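Local coordinates for protein NADPH-ferredoxin reductase FprA (Mycobacterium tuberculosis, PDB 1LQT) that transfers electrons between NADPH and ferredoxin through a bound FAD cofactor and may supply electrons to cytochrome P450 systems, at residues A[39-44]-A[81-86]; A[147-152]-A[311-316]. One frame throughout, in Å; residues are numbered along the deposited sequence. Where two conformers were deposited one is given.

Interaction 1 of 2, residues A[39-44]-A[81-86]. With FAD (flavin-adenine dinucleotide), chain H.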
loop_
_atom_site.group_PDB
_atom_site.type_symbol
_atom_site.label_atom_id
_atom_site.label_comp_id
_atom_site.label_asym_id
_atom_site.label_seq_id
_atom_site.Cartn_x
_atom_site.Cartn_y
_atom_site.Cartn_z
ATOM N N LEU A 39 -2.035 13.713 -11.981
ATOM C CA LEU A 39 -2.831 12.770 -12.742
ATOM C C LEU A 39 -2.937 11.483 -11.975
ATOM O O LEU A 39 -1.931 10.883 -11.647
ATOM C CB LEU A 39 -2.126 12.466 -14.080
ATOM C CG LEU A 39 -1.734 13.691 -14.914
ATOM C CD1 LEU A 39 -1.227 13.186 -16.288
ATOM C CD2 LEU A 39 -2.727 14.721 -15.034
ATOM N N GLU A 40 -4.146 11.032 -11.725
ATOM C CA GLU A 40 -4.400 9.882 -10.873
ATOM C C GLU A 40 -5.296 8.893 -11.584
ATOM O O GLU A 40 -6.335 9.241 -12.128
ATOM C CB GLU A 40 -5.057 10.347 -9.580
ATOM C CG GLU A 40 -5.713 9.242 -8.741
ATOM C CD GLU A 40 -4.758 8.144 -8.307
ATOM O OE1 GLU A 40 -3.654 8.480 -7.835
ATOM O OE2 GLU A 40 -5.142 6.957 -8.446
ATOM N N MET A 41 -4.880 7.639 -11.524
ATOM C CA MET A 41 -5.579 6.513 -12.119
ATOM C C MET A 41 -7.044 6.337 -11.667
ATOM O O MET A 41 -7.907 5.993 -12.455
ATOM C CB MET A 41 -4.771 5.255 -11.731
ATOM C CG MET A 41 -5.493 3.937 -12.027
ATOM S SD MET A 41 -4.380 2.547 -12.157
ATOM C CE MET A 41 -3.884 2.217 -10.319
ATOM N N LEU A 42 -7.235 6.468 -10.361
ATOM C CA LEU A 42 -8.552 6.310 -9.765
ATOM C C LEU A 42 -9.292 7.632 -9.774
ATOM O O LEU A 42 -8.697 8.695 -9.916
ATOM C CB LEU A 42 -8.405 5.838 -8.310
ATOM C CG LEU A 42 -7.648 4.532 -8.144
ATOM C CD1 LEU A 42 -7.607 4.163 -6.673
ATOM C CD2 LEU A 42 -8.236 3.395 -8.940
ATOM N N PRO A 43 -10.605 7.614 -9.582
ATOM C CA PRO A 43 -11.339 8.867 -9.431
ATOM C C PRO A 43 -10.999 9.626 -8.150
ATOM O O PRO A 43 -11.295 10.814 -8.038
ATOM C CB PRO A 43 -12.810 8.409 -9.409
ATOM C CG PRO A 43 -12.784 7.140 -10.172
ATOM C CD PRO A 43 -11.522 6.473 -9.746
ATOM N N THR A 44 -10.425 8.916 -7.187
ATOM C CA THR A 44 -10.181 9.420 -5.853
ATOM C C THR A 44 -8.686 9.552 -5.597
ATOM O O THR A 44 -7.941 8.664 -5.989
ATOM C CB THR A 44 -10.780 8.463 -4.811
ATOM O OG1 THR A 44 -10.157 7.169 -4.951
ATOM C CG2 THR A 44 -12.269 8.238 -5.007
ATOM N N ASN A 81 -9.106 9.634 -12.677
ATOM C CA ASN A 81 -9.541 8.693 -13.718
ATOM C C ASN A 81 -8.704 8.835 -14.981
ATOM O O ASN A 81 -9.203 8.633 -16.072
ATOM C CB ASN A 81 -11.042 8.827 -14.011
ATOM C CG ASN A 81 -11.616 7.662 -14.772
ATOM O OD1 ASN A 81 -11.176 6.519 -14.640
ATOM N ND2 ASN A 81 -12.635 7.944 -15.575
ATOM N N VAL A 82 -7.431 9.194 -14.822
ATOM C CA VAL A 82 -6.486 9.305 -15.938
ATOM C C VAL A 82 -5.398 8.278 -15.667
ATOM O O VAL A 82 -4.622 8.401 -14.720
ATOM C CB VAL A 82 -5.914 10.727 -16.050
ATOM C CG1 VAL A 82 -4.846 10.784 -17.131
ATOM C CG2 VAL A 82 -7.012 11.706 -16.345
ATOM N N VAL A 83 -5.338 7.261 -16.523
ATOM C CA VAL A 83 -4.417 6.163 -16.336
ATOM C C VAL A 83 -3.227 6.375 -17.256
ATOM O O VAL A 83 -3.334 6.289 -18.480
ATOM C CB VAL A 83 -5.107 4.836 -16.654
ATOM C CG1 VAL A 83 -4.162 3.667 -16.429
ATOM C CG2 VAL A 83 -6.384 4.666 -15.841
ATOM N N VAL A 84 -2.086 6.695 -16.677
ATOM C CA VAL A 84 -0.903 6.923 -17.477
ATOM C C VAL A 84 -0.414 5.563 -17.942
ATOM O O VAL A 84 -0.277 4.620 -17.153
ATOM C CB VAL A 84 0.140 7.728 -16.714
ATOM C CG1 VAL A 84 1.385 7.889 -17.535
ATOM C CG2 VAL A 84 -0.421 9.097 -16.328
ATOM N N GLY A 85 -0.166 5.463 -19.238
ATOM C CA GLY A 85 0.093 4.229 -19.926
ATOM C C GLY A 85 -1.122 3.772 -20.719
ATOM O O GLY A 85 -1.001 2.882 -21.574
ATOM N N GLU A 86 -2.293 4.360 -20.456
ATOM C CA GLU A 86 -3.519 4.050 -21.157
ATOM C C GLU A 86 -4.059 5.294 -21.880
ATOM O O GLU A 86 -4.041 5.375 -23.094
ATOM C CB GLU A 86 -4.596 3.480 -20.229
ATOM C CG GLU A 86 -5.879 3.132 -20.932
ATOM C CD GLU A 86 -6.918 2.534 -20.002
ATOM O OE1 GLU A 86 -6.547 2.133 -18.869
ATOM O OE2 GLU A 86 -8.111 2.477 -20.398
HETATM P PA FAD H . 0.665 4.978 -3.099
HETATM O O1A FAD H . 0.430 3.575 -3.490
HETATM O O2A FAD H . 0.120 5.494 -1.818
HETATM O O5B FAD H . 0.097 5.933 -4.250
HETATM C C5B FAD H . 0.300 5.592 -5.627
HETATM C C4B FAD H . -0.796 6.302 -6.412
HETATM O O4B FAD H . -0.443 6.219 -7.791
HETATM C C3B FAD H . -2.183 5.664 -6.267
HETATM O O3B FAD H . -3.184 6.618 -5.998
HETATM C C2B FAD H . -2.370 4.972 -7.591
HETATM O O2B FAD H . -3.705 4.750 -7.985
HETATM C C1B FAD H . -1.603 5.905 -8.536
HETATM N N9A FAD H . -1.185 5.295 -9.791
HETATM C C8A FAD H . -0.547 4.093 -9.937
HETATM N N7A FAD H . -0.282 3.821 -11.208
HETATM C C5A FAD H . -0.809 4.885 -11.915
HETATM C C6A FAD H . -0.850 5.154 -13.285
HETATM N N6A FAD H . -0.305 4.379 -14.210
HETATM N N1A FAD H . -1.444 6.319 -13.664
HETATM C C2A FAD H . -1.954 7.153 -12.718
HETATM N N3A FAD H . -1.944 6.958 -11.393
HETATM C C4A FAD H . -1.359 5.809 -11.041
HETATM N N1 FAD H . 1.731 3.734 6.507
HETATM C C2 FAD H . 1.487 4.350 7.698
HETATM O O2 FAD H . 2.140 5.313 8.053
HETATM N N3 FAD H . 0.494 3.844 8.521
HETATM C C4 FAD H . -0.327 2.808 8.180
HETATM O O4 FAD H . -1.232 2.424 8.953
HETATM C C4X FAD H . -0.105 2.214 6.932
HETATM N N5 FAD H . -0.904 1.178 6.501
HETATM C C5X FAD H . -0.649 0.580 5.294
HETATM C C6 FAD H . -1.424 -0.472 4.873
HETATM C C7 FAD H . -1.161 -1.158 3.700
HETATM C C7M FAD H . -2.049 -2.293 3.269
HETATM C C8 FAD H . -0.086 -0.731 2.911
HETATM C C8M FAD H . 0.263 -1.452 1.638
HETATM C C9 FAD H . 0.697 0.350 3.312
HETATM C C9A FAD H . 0.431 1.017 4.500
HETATM N N10 FAD H . 1.218 2.090 4.933
HETATM C C10 FAD H . 0.939 2.702 6.130
HETATM C "C1'" FAD H . 2.336 2.630 4.106
HETATM C "C2'" FAD H . 1.844 3.709 3.141
HETATM O "O2'" FAD H . 0.675 3.240 2.517
HETATM C "C3'" FAD H . 2.933 3.998 2.090
HETATM O "O3'" FAD H . 4.112 4.503 2.709
HETATM C "C4'" FAD H . 2.583 5.078 1.067
HETATM O "O4'" FAD H . 1.196 5.060 0.742
HETATM C "C5'" FAD H . 3.418 4.902 -0.202
HETATM O "O5'" FAD H . 3.159 6.076 -0.984
HETATM P P FAD H . 3.331 6.164 -2.559
HETATM O O1P FAD H . 2.972 7.564 -2.878
HETATM O O2P FAD H . 4.655 5.657 -3.033
HETATM O O3P FAD H . 2.274 5.156 -3.175
HETATM O O HOH W 1 -10.268 4.807 -12.641
#
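Asn81 comes up against the turn of residues 41-43, its backbone N donating to Leu42 O (2.9 Å) from well above the carbonyl plane, 67° out of it. With CG anti to the backbone N (chi1 -164°), OD1 stays close enough to Met41 O for one water to donate to both, while ND2 is held by Lys416 O. Val82 N donates to Glu40 O (2.9 Å) from less far above the carbonyl plane, 37° out of it, and Met41 CA-H approaches Val82 O in return. Two successive amides are thus spent on the carbonyls of Glu40 and Leu42, either side of Met41. Val83 lays its CG2 methyl obliquely across Met41 CG at 4.0 Å; the methionine continues to the adenosine, with CB by N3A and CE near O2B. Val84 turns to the cofactor: its N donates to N1A of FAD (3.1 Å) and its O accepts from N6A (3.0 Å), so one residue's backbone reads the hydrogen-bonding edge of the adenine. Behind this edge Val84 CG2 meets Leu39 CD1 at 4.2 Å, the two side chains crossing at about a right angle, and helix 90-96 packs on both through Leu93. Across the pocket, Glu40 takes both ribose hydroxyls, O3B on OE1 and O2B on OE2, each at 2.7 Å. Leu42 N reaches OE2 on its anti side and Ser11 OG binds OE1, so the carboxylate is steadied from the protein side as well. An acidic residue at the end of the second strand, gripping the adenosine ribose, with the adenine held by the loop after the third strand, is the signature of an FAD-binding Rossmann domain.

Interaction 2 of 2, residues A[147-152]-A[311-316]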
loop_
_atom_site.group_PDB
_atom_site.type_symbol
_atom_site.label_atom_id
_atom_site.label_comp_id
_atom_site.label_asym_id
_atom_site.label_seq_id
_atom_site.Cartn_x
_atom_site.Cartn_y
_atom_site.Cartn_z
ATOM N N GLY A 147 -14.832 -20.533 5.761
ATOM C CA GLY A 147 -14.096 -21.642 6.320
ATOM C C GLY A 147 -13.465 -21.299 7.644
ATOM O O GLY A 147 -13.057 -20.163 7.885
ATOM N N ALA A 148 -13.269 -22.298 8.476
ATOM C CA ALA A 148 -12.800 -22.078 9.811
ATOM C C ALA A 148 -11.387 -21.576 9.972
ATOM O O ALA A 148 -11.096 -20.964 10.982
ATOM C CB ALA A 148 -12.995 -23.350 10.660
ATOM N N ARG A 149 -10.499 -21.891 9.049
ATOM C CA ARG A 149 -9.099 -21.480 9.212
ATOM C C ARG A 149 -8.598 -20.724 7.987
ATOM O O ARG A 149 -8.763 -21.170 6.848
ATOM C CB ARG A 149 -8.152 -22.652 9.469
ATOM C CG ARG A 149 -6.710 -22.203 9.688
ATOM C CD ARG A 149 -5.725 -23.302 10.036
ATOM N NE ARG A 149 -5.998 -23.854 11.367
ATOM C CZ ARG A 149 -6.487 -25.084 11.600
ATOM N NH1 ARG A 149 -6.743 -25.947 10.631
ATOM N NH2 ARG A 149 -6.717 -25.460 12.839
ATOM N N ALA A 150 -7.975 -19.584 8.272
ATOM C CA ALA A 150 -7.244 -18.827 7.262
ATOM C C ALA A 150 -5.761 -18.830 7.642
ATOM O O ALA A 150 -5.411 -18.821 8.822
ATOM C CB ALA A 150 -7.754 -17.414 7.187
ATOM N N VAL A 151 -4.905 -18.806 6.628
ATOM C CA VAL A 151 -3.459 -18.719 6.807
ATOM C C VAL A 151 -2.985 -17.469 6.094
ATOM O O VAL A 151 -3.331 -17.231 4.955
ATOM C CB VAL A 151 -2.802 -19.965 6.254
ATOM C CG1 VAL A 151 -1.293 -19.829 6.265
ATOM C CG2 VAL A 151 -3.215 -21.197 7.073
ATOM N N VAL A 152 -2.184 -16.685 6.804
ATOM C CA VAL A 152 -1.559 -15.482 6.284
ATOM C C VAL A 152 -0.063 -15.701 6.289
ATOM O O VAL A 152 0.528 -16.017 7.310
ATOM C CB VAL A 152 -1.924 -14.249 7.121
ATOM C CG1 VAL A 152 -1.228 -13.009 6.558
ATOM C CG2 VAL A 152 -3.429 -14.027 7.158
ATOM N N GLU A 311 4.667 -30.572 7.070
ATOM C CA GLU A 311 3.468 -30.656 7.917
ATOM C C GLU A 311 2.326 -30.162 7.015
ATOM O O GLU A 311 2.516 -29.232 6.259
ATOM C CB GLU A 311 3.654 -29.629 9.088
ATOM C CG GLU A 311 2.516 -29.307 10.023
ATOM C CD GLU A 311 2.782 -28.054 10.858
ATOM O OE1 GLU A 311 1.802 -27.484 11.411
ATOM O OE2 GLU A 311 3.953 -27.611 10.966
ATOM N N GLU A 312 1.152 -30.763 7.104
ATOM C CA GLU A 312 -0.024 -30.254 6.390
ATOM C C GLU A 312 -1.037 -29.759 7.424
ATOM O O GLU A 312 -1.215 -30.365 8.491
ATOM C CB GLU A 312 -0.641 -31.307 5.443
ATOM C CG GLU A 312 0.357 -31.846 4.416
ATOM C CD GLU A 312 -0.262 -32.506 3.194
ATOM O OE1 GLU A 312 -1.495 -32.624 3.140
ATOM O OE2 GLU A 312 0.520 -32.856 2.262
ATOM N N LEU A 313 -1.693 -28.654 7.095
ATOM C CA LEU A 313 -2.689 -28.019 7.947
ATOM C C LEU A 313 -3.939 -27.708 7.114
ATOM O O LEU A 313 -3.791 -27.125 6.042
ATOM C CB LEU A 313 -2.100 -26.705 8.447
ATOM C CG LEU A 313 -2.878 -25.887 9.449
ATOM C CD1 LEU A 313 -3.021 -26.613 10.764
ATOM C CD2 LEU A 313 -2.147 -24.553 9.683
ATOM N N PRO A 314 -5.152 -28.067 7.545
ATOM C CA PRO A 314 -6.336 -27.656 6.781
ATOM C C PRO A 314 -6.490 -26.150 6.778
ATOM O O PRO A 314 -6.268 -25.519 7.799
ATOM C CB PRO A 314 -7.498 -28.307 7.530
ATOM C CG PRO A 314 -6.837 -29.350 8.398
ATOM C CD PRO A 314 -5.484 -28.855 8.741
ATOM N N ALA A 315 -6.881 -25.593 5.656
ATOM C CA ALA A 315 -7.129 -24.166 5.549
ATOM C C ALA A 315 -7.990 -23.924 4.354
ATOM O O ALA A 315 -7.860 -24.630 3.367
ATOM C CB ALA A 315 -5.844 -23.400 5.436
ATOM N N GLN A 316 -8.827 -22.890 4.424
ATOM C CA GLN A 316 -9.737 -22.606 3.311
ATOM C C GLN A 316 -9.478 -21.246 2.661
ATOM O O GLN A 316 -10.096 -20.921 1.660
ATOM C CB GLN A 316 -11.185 -22.747 3.751
ATOM C CG GLN A 316 -11.491 -24.096 4.352
ATOM C CD GLN A 316 -11.049 -24.187 5.794
ATOM O OE1 GLN A 316 -11.155 -23.212 6.527
ATOM N NE2 GLN A 316 -10.594 -25.390 6.226
#
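Pro314 O receives the NH1 end of Arg149 at 2.9 Å, the oxygen lying in the guanidinium plane, at its edge, while the N-H comes in tilted 26° from the carbonyl plane. The arginine reaches it by running extended as far as CD and then bending at chi3 (-68°). Leu313 crosses this chain at about a right angle and sets CD1 over one guanidinium face, 3.8 Å from NH1 and offset toward the rim; its other methyl, CD2, lies beside Arg149 CD. NE is engaged elsewhere, in a salt bridge to Glu193 on the neighbouring strand 193-197, so the guanidinium links two strands. Further along, the backbone of Arg149 is bonded by one residue on both its polar atoms. Gln316 N donates to Arg149 O (3.0 Å) almost straight down the carbonyl, and Gln316 OE1 accepts from Arg149 N (2.9 Å), this time within the amide's carbonyl plane. The bend of the glutamine chain at chi2 turns the amide so that OE1 faces Arg149 N; CB and CG lie near Gly147 CA. On the inner side, Val151 CG2 rests against Ala315 CB at 3.8 Å. Strands 149-152 and 311-314 run 8.6 Å apart at their closest, at 128°, and belong to different sheets. Strand 302-314 ends the three-stranded antiparallel sheet, and the chain turns through 315-316 into strand 317-320, which pairs in parallel with 149-153. This is the junction at which an antiparallel insertion rejoins the parallel sheet of the NADP-binding Rossmann domain.

How the interactions relate
Interaction 1 is largely buried and interaction 2 only partly so; their centres lie 37 Å apart, on opposite sides of the chain's centre. They share no strand. Residues 39-44 and 81-86 belong to the FAD-binding half, where strand ends and following loops form a cofactor pocket, whereas 147-152 and 311-316 lie in the NADP-binding half, at the edge where two sheets meet and with the bound nucleotide about 10 Å from the side chain of Val151. Both combine backbone hydrogen bonds with aliphatic packing, but the charged group differs: a glutamate carboxylate facing ribose in interaction 1, an arginine bridging protein strands in interaction 2.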